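Local atomic coordinates of nodulation protein S (Bradyrhizobium sp., PDB entry 3OFK), a protein that acts as an S-adenosyl-L-methionine-dependent N-methyltransferase, probably in the synthesis of lipochitooligosaccharide nod factors. Residues Leu56-Ala61 with Asp116-Ala121; Ile79-Arg84 with Ala103-Gln108. One frame throughout, in Å; residues are numbered along the deposited sequence.

Contact 1 of 2, residues Leu56-Ala61 with Asp116-Ala121. With SAH (S-adenosyl-L-homocysteine), chain E.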
# COMPACT_ATOMS: atom_id res chain seq x y z
N LEU A 56 2.38 -9.63 3.80
CA LEU A 56 1.06 -8.95 3.88
C LEU A 56 0.99 -7.77 2.91
O LEU A 56 1.84 -6.87 2.91
CB LEU A 56 0.76 -8.47 5.30
CG LEU A 56 -0.57 -7.69 5.54
CD1 LEU A 56 -1.80 -8.58 5.35
CD2 LEU A 56 -0.61 -7.01 6.91
N GLU A 57 -0.04 -7.73 2.08
CA GLU A 57 -0.24 -6.58 1.22
C GLU A 57 -1.50 -5.90 1.70
O GLU A 57 -2.54 -6.59 1.87
CB GLU A 57 -0.38 -6.96 -0.24
CG GLU A 57 -0.45 -5.70 -1.16
CD GLU A 57 -1.00 -5.92 -2.55
OE1 GLU A 57 -1.66 -6.95 -2.82
OE2 GLU A 57 -0.75 -5.06 -3.43
N ILE A 58 -1.40 -4.59 1.97
CA ILE A 58 -2.53 -3.77 2.48
C ILE A 58 -3.01 -2.83 1.38
O ILE A 58 -2.32 -1.84 1.09
CB ILE A 58 -2.15 -2.93 3.70
CG1 ILE A 58 -1.85 -3.86 4.86
CG2 ILE A 58 -3.32 -1.94 4.10
CD1 ILE A 58 -1.04 -3.20 5.99
N GLY A 59 -4.18 -3.14 0.81
CA GLY A 59 -4.72 -2.37 -0.34
C GLY A 59 -4.20 -2.91 -1.68
O GLY A 59 -3.06 -2.68 -2.04
N CYS A 60 -5.04 -3.62 -2.42
CA CYS A 60 -4.58 -4.35 -3.60
C CYS A 60 -5.13 -3.86 -4.93
O CYS A 60 -4.71 -4.37 -5.99
CB CYS A 60 -4.96 -5.85 -3.47
SG CYS A 60 -6.73 -6.24 -3.23
N ALA A 61 -6.05 -2.91 -4.90
CA ALA A 61 -6.77 -2.48 -6.12
C ALA A 61 -7.14 -3.71 -6.93
O ALA A 61 -7.72 -4.64 -6.35
CB ALA A 61 -5.93 -1.50 -6.95
N ASP A 116 6.92 -11.12 7.78
CA ASP A 116 8.28 -10.60 7.53
C ASP A 116 8.32 -9.54 6.40
O ASP A 116 9.37 -8.91 6.17
CB ASP A 116 9.27 -11.74 7.28
CG ASP A 116 8.90 -12.63 6.11
OD1 ASP A 116 7.70 -12.80 5.86
OD2 ASP A 116 9.80 -13.18 5.45
N LEU A 117 7.21 -9.35 5.69
CA LEU A 117 7.06 -8.20 4.80
C LEU A 117 5.63 -7.69 4.90
O LEU A 117 4.69 -8.47 4.78
CB LEU A 117 7.32 -8.56 3.34
CG LEU A 117 7.20 -7.41 2.33
CD1 LEU A 117 8.26 -6.31 2.56
CD2 LEU A 117 7.36 -8.04 0.93
N ILE A 118 5.50 -6.38 5.10
CA ILE A 118 4.24 -5.70 4.92
C ILE A 118 4.41 -4.61 3.88
O ILE A 118 5.33 -3.79 3.96
CB ILE A 118 3.78 -5.06 6.22
CG1 ILE A 118 3.60 -6.14 7.28
CG2 ILE A 118 2.49 -4.28 5.99
CD1 ILE A 118 3.25 -5.59 8.67
N VAL A 119 3.59 -4.67 2.85
CA VAL A 119 3.60 -3.64 1.82
C VAL A 119 2.33 -2.79 2.06
O VAL A 119 1.22 -3.31 2.23
CB VAL A 119 3.66 -4.23 0.38
CG1 VAL A 119 3.70 -3.11 -0.65
CG2 VAL A 119 4.89 -5.22 0.20
N VAL A 120 2.53 -1.47 2.13
CA VAL A 120 1.48 -0.49 2.39
C VAL A 120 1.77 0.69 1.51
O VAL A 120 2.53 1.62 1.85
CB VAL A 120 1.38 -0.16 3.90
CG1 VAL A 120 2.73 0.29 4.47
CG2 VAL A 120 0.32 0.90 4.16
N ALA A 121 1.17 0.65 0.33
CA ALA A 121 1.42 1.66 -0.71
C ALA A 121 0.13 2.34 -1.16
O ALA A 121 -0.82 1.67 -1.53
CB ALA A 121 2.13 0.98 -1.94
N SAH E . -1.15 -0.92 -2.90
CA SAH E . -1.54 -0.94 -4.30
CB SAH E . -2.96 -0.40 -4.45
CG SAH E . -3.25 1.06 -4.13
SD SAH E . -4.93 1.62 -4.56
C SAH E . -0.59 -0.16 -5.23
O SAH E . 0.26 0.61 -4.78
OXT SAH E . -0.65 -0.31 -6.45
C5' SAH E . -5.55 1.65 -2.84
C4' SAH E . -6.22 0.40 -2.30
O4' SAH E . -6.39 0.55 -0.90
C3' SAH E . -7.61 0.12 -2.90
O3' SAH E . -7.73 -1.27 -3.21
C2' SAH E . -8.55 0.53 -1.76
O2' SAH E . -9.77 -0.18 -1.78
C1' SAH E . -7.72 0.17 -0.56
N9 SAH E . -8.06 0.80 0.74
C8 SAH E . -8.43 2.09 0.98
N7 SAH E . -8.59 2.25 2.31
C5 SAH E . -8.32 1.09 2.93
C6 SAH E . -8.30 0.78 4.29
N6 SAH E . -8.70 1.72 5.19
N1 SAH E . -7.97 -0.51 4.65
C2 SAH E . -7.62 -1.43 3.68
N3 SAH E . -7.61 -1.09 2.33
C4 SAH E . -7.95 0.17 1.96
O HOH W 1 0.03 -1.73 -0.52

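Contact 2 of 2, residues Ile79-Arg84 with Ala103-Gln108. With SAH (S-adenosyl-L-homocysteine), chain E.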
# COMPACT_ATOMS: atom_id res chain seq x y z
N ILE A 79 -5.23 -7.72 2.29
CA ILE A 79 -6.42 -7.14 2.86
C ILE A 79 -6.79 -5.95 2.02
O ILE A 79 -5.96 -5.34 1.35
CB ILE A 79 -6.34 -6.82 4.37
CG1 ILE A 79 -5.40 -5.66 4.69
CG2 ILE A 79 -5.87 -8.09 5.16
CD1 ILE A 79 -5.77 -4.89 5.95
N ASP A 80 -8.08 -5.68 2.00
CA ASP A 80 -8.62 -4.54 1.34
C ASP A 80 -10.01 -4.26 1.90
O ASP A 80 -10.81 -5.16 2.16
CB ASP A 80 -8.72 -4.77 -0.16
CG ASP A 80 -8.78 -3.47 -0.92
OD1 ASP A 80 -9.81 -2.72 -0.81
OD2 ASP A 80 -7.74 -3.14 -1.54
N VAL A 81 -10.29 -2.99 2.11
CA VAL A 81 -11.55 -2.57 2.67
C VAL A 81 -12.70 -2.79 1.68
O VAL A 81 -13.85 -2.87 2.08
CB VAL A 81 -11.47 -1.09 3.06
CG1 VAL A 81 -11.58 -0.20 1.81
CG2 VAL A 81 -12.55 -0.78 4.05
N MET A 82 -12.38 -2.92 0.40
CA MET A 82 -13.37 -3.10 -0.65
C MET A 82 -13.50 -4.53 -1.16
O MET A 82 -12.60 -5.02 -1.84
CB MET A 82 -13.04 -2.20 -1.84
CG MET A 82 -12.95 -0.69 -1.48
SD MET A 82 -14.45 -0.05 -0.71
CE MET A 82 -15.56 -0.03 -2.09
N PRO A 83 -14.64 -5.20 -0.88
CA PRO A 83 -14.82 -6.51 -1.53
C PRO A 83 -14.54 -6.56 -3.04
O PRO A 83 -13.97 -7.55 -3.51
CB PRO A 83 -16.27 -6.86 -1.23
CG PRO A 83 -16.56 -6.14 0.06
CD PRO A 83 -15.80 -4.85 -0.02
N ARG A 84 -14.95 -5.54 -3.82
CA ARG A 84 -14.65 -5.50 -5.26
C ARG A 84 -13.13 -5.59 -5.55
O ARG A 84 -12.75 -6.20 -6.57
CB ARG A 84 -15.29 -4.28 -5.95
CG ARG A 84 -15.05 -4.16 -7.49
CD ARG A 84 -15.99 -4.99 -8.33
NE ARG A 84 -15.37 -6.12 -9.05
CZ ARG A 84 -15.59 -7.43 -8.82
NH1 ARG A 84 -16.41 -7.87 -7.86
NH2 ARG A 84 -14.96 -8.32 -9.58
N ALA A 103 -11.61 -8.96 3.31
CA ALA A 103 -12.21 -7.69 3.01
C ALA A 103 -12.38 -7.01 4.36
O ALA A 103 -13.36 -7.24 5.08
CB ALA A 103 -13.58 -7.86 2.28
N THR A 104 -11.36 -6.26 4.76
CA THR A 104 -11.39 -5.55 6.04
C THR A 104 -10.58 -4.29 5.91
O THR A 104 -9.63 -4.21 5.14
CB THR A 104 -10.77 -6.39 7.21
OG1 THR A 104 -11.22 -7.73 7.14
CG2 THR A 104 -11.17 -5.84 8.56
N ASP A 105 -10.96 -3.33 6.71
CA ASP A 105 -10.25 -2.11 6.88
C ASP A 105 -8.99 -2.44 7.71
O ASP A 105 -9.02 -3.28 8.62
CB ASP A 105 -11.17 -1.14 7.62
CG ASP A 105 -10.65 0.27 7.62
OD1 ASP A 105 -9.43 0.48 7.77
OD2 ASP A 105 -11.49 1.16 7.46
N ILE A 106 -7.88 -1.79 7.39
CA ILE A 106 -6.65 -2.02 8.18
C ILE A 106 -6.88 -1.65 9.67
O ILE A 106 -6.29 -2.26 10.57
CB ILE A 106 -5.43 -1.29 7.56
CG1 ILE A 106 -4.16 -1.54 8.40
CG2 ILE A 106 -5.69 0.19 7.36
CD1 ILE A 106 -3.81 -3.01 8.60
N LEU A 107 -7.78 -0.68 9.92
CA LEU A 107 -8.19 -0.29 11.27
C LEU A 107 -8.85 -1.40 12.04
O LEU A 107 -8.83 -1.39 13.27
CB LEU A 107 -9.18 0.88 11.23
CG LEU A 107 -8.59 2.28 10.98
CD1 LEU A 107 -9.73 3.28 11.01
CD2 LEU A 107 -7.53 2.63 12.00
N GLN A 108 -9.48 -2.34 11.34
CA GLN A 108 -10.22 -3.41 12.00
C GLN A 108 -9.55 -4.76 11.92
O GLN A 108 -10.01 -5.70 12.54
CB GLN A 108 -11.62 -3.49 11.43
CG GLN A 108 -12.62 -2.56 12.13
CD GLN A 108 -13.95 -3.22 12.29
OE1 GLN A 108 -14.72 -3.32 11.33
NE2 GLN A 108 -14.24 -3.71 13.51
N SAH E . -1.15 -0.92 -2.90
CA SAH E . -1.54 -0.94 -4.30
CB SAH E . -2.96 -0.40 -4.45
CG SAH E . -3.25 1.06 -4.13
SD SAH E . -4.93 1.62 -4.56
C SAH E . -0.59 -0.16 -5.23
O SAH E . 0.26 0.61 -4.78
OXT SAH E . -0.65 -0.31 -6.45
C5' SAH E . -5.55 1.65 -2.84
C4' SAH E . -6.22 0.40 -2.30
O4' SAH E . -6.39 0.55 -0.90
C3' SAH E . -7.61 0.12 -2.90
O3' SAH E . -7.73 -1.27 -3.21
C2' SAH E . -8.55 0.53 -1.76
O2' SAH E . -9.77 -0.18 -1.78
C1' SAH E . -7.72 0.17 -0.56
N9 SAH E . -8.06 0.80 0.74
C8 SAH E . -8.43 2.09 0.98
N7 SAH E . -8.59 2.25 2.31
C5 SAH E . -8.32 1.09 2.93
C6 SAH E . -8.30 0.78 4.29
N6 SAH E . -8.70 1.72 5.19
N1 SAH E . -7.97 -0.51 4.65
C2 SAH E . -7.62 -1.43 3.68
N3 SAH E . -7.61 -1.09 2.33
C4 SAH E . -7.95 0.17 1.96

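Contact 1 of 2, residues Leu56-Ala61 with Asp116-Ala121
Val-119 O is held by two groups: Ile-58 N donates to it at 2.9 Å, and a water adds a weak second bond. The same water donates to Ile-58 O and accepts from Ala-121 N at 2.8 Å. Ile-58 O and Ala-121 N are themselves 4.4 Å apart, so the water links the parallel strands where direct pairing ends. Earlier in the strands the pairing is regular. Leu-56 N donates to Leu-117 O, and Leu-56 O receives Val-119 N in a nearly straight bond (N-H...O 171°). On one face, Ile-58 CD1 lies obliquely on Ile-118 CG2, 3.7 Å away. CG1 sits beside the backbone N (chi1 -66°) and the chain runs on extended, which carries CD1 to Ile-118. Glu-57 and Val-119 take the other face, against Phe-65, and Glu-57 OE1 is bonded to Thr-66. Just past the strand ends, the amino N of SAH donates to Gly-59 O at 2.7 Å and to Ala-121 O at 2.9 Å. A CB at Gly-59 would run into the ribose O4'. Gly-59 opens the glycine-rich loop after the first strand, as in other Rossmann-like methyltransferases. Two carbonyls facing one amino group would favour its protonated, positively charged form.

Contact 2 of 2, residues Ile79-Arg84 with Ala103-Gln108
Val-81 and Asp-105 lie side by side at the adenosine of SAH, with Val-81 CG2 3.8 Å from Asp-105 CB. The other branch, Val-81 CG1, packs over the adenine ring, 3.7 Å from SAH C4. The N1 and N6 atoms of the base are met by residues 103-108. SAH N6 donates to Asp-105 OD1 at 3.0 Å, and Ile-106 N donates to SAH N1 at 3.0 Å. Asp-80 holds the ribose. Its OD1 accepts from SAH O2' at 2.7 Å, and its OD2 accepts from SAH O3'. Its CG stands anti to the backbone N (chi1 -158°), which turns the carboxylate to the sugar.

Both acids are positioned by Asx turns. Met-82 N donates to Asp-80 OD1 at the anti lone pair, while Cys-60 N donates to Asp-80 OD2. Leu-107 N meets Asp-105 OD1 from above the carboxylate plane, 39° out of it. Replacing Asp-80 by an alanine would probably leave both ribose hydroxyls, Met-82 N and Cys-60 N without their carboxylate acceptor.

Further out, Ile-79 CD1 rests on Ile-106 CA at 3.7 Å, and the two side chains cross at about a right angle. Thr-104 N makes a weak bond to Asp-80 O at 2.9 Å. An acid at the C-terminal end of the second strand that binds the ribose diol is a hallmark of Rossmann-like methyltransferases. Together, the diol bonded to one carboxylate and the N1 and N6 atoms bonded to Ile-106 and Asp-105 are consistent with selection for an adenine nucleoside.

How the contacts relate
Contact 1 is core: every touching residue is buried, in the middle of the sheet. Contact 2 lies nearer the surface, where strand 73-80 gives way to helix 83-92 beside the loop after strand 99-103. Strands 52-58 and 73-80 are neighbours, and Gly-59 N probably bonds to Ile-79 O at 2.9 Å. Ile-58 also packs on Ile-106. Contact 1 rests on regular backbone pairing and a bridging water. Contact 2 has one weak cross-bond and some apolar packing, and its carboxylates turn to SAH and nearby backbone N-H groups. Both touch SAH at the strands' C-terminal ends. Contact 1 takes the amino group and O3', while contact 2 takes the ribose diol and adenine.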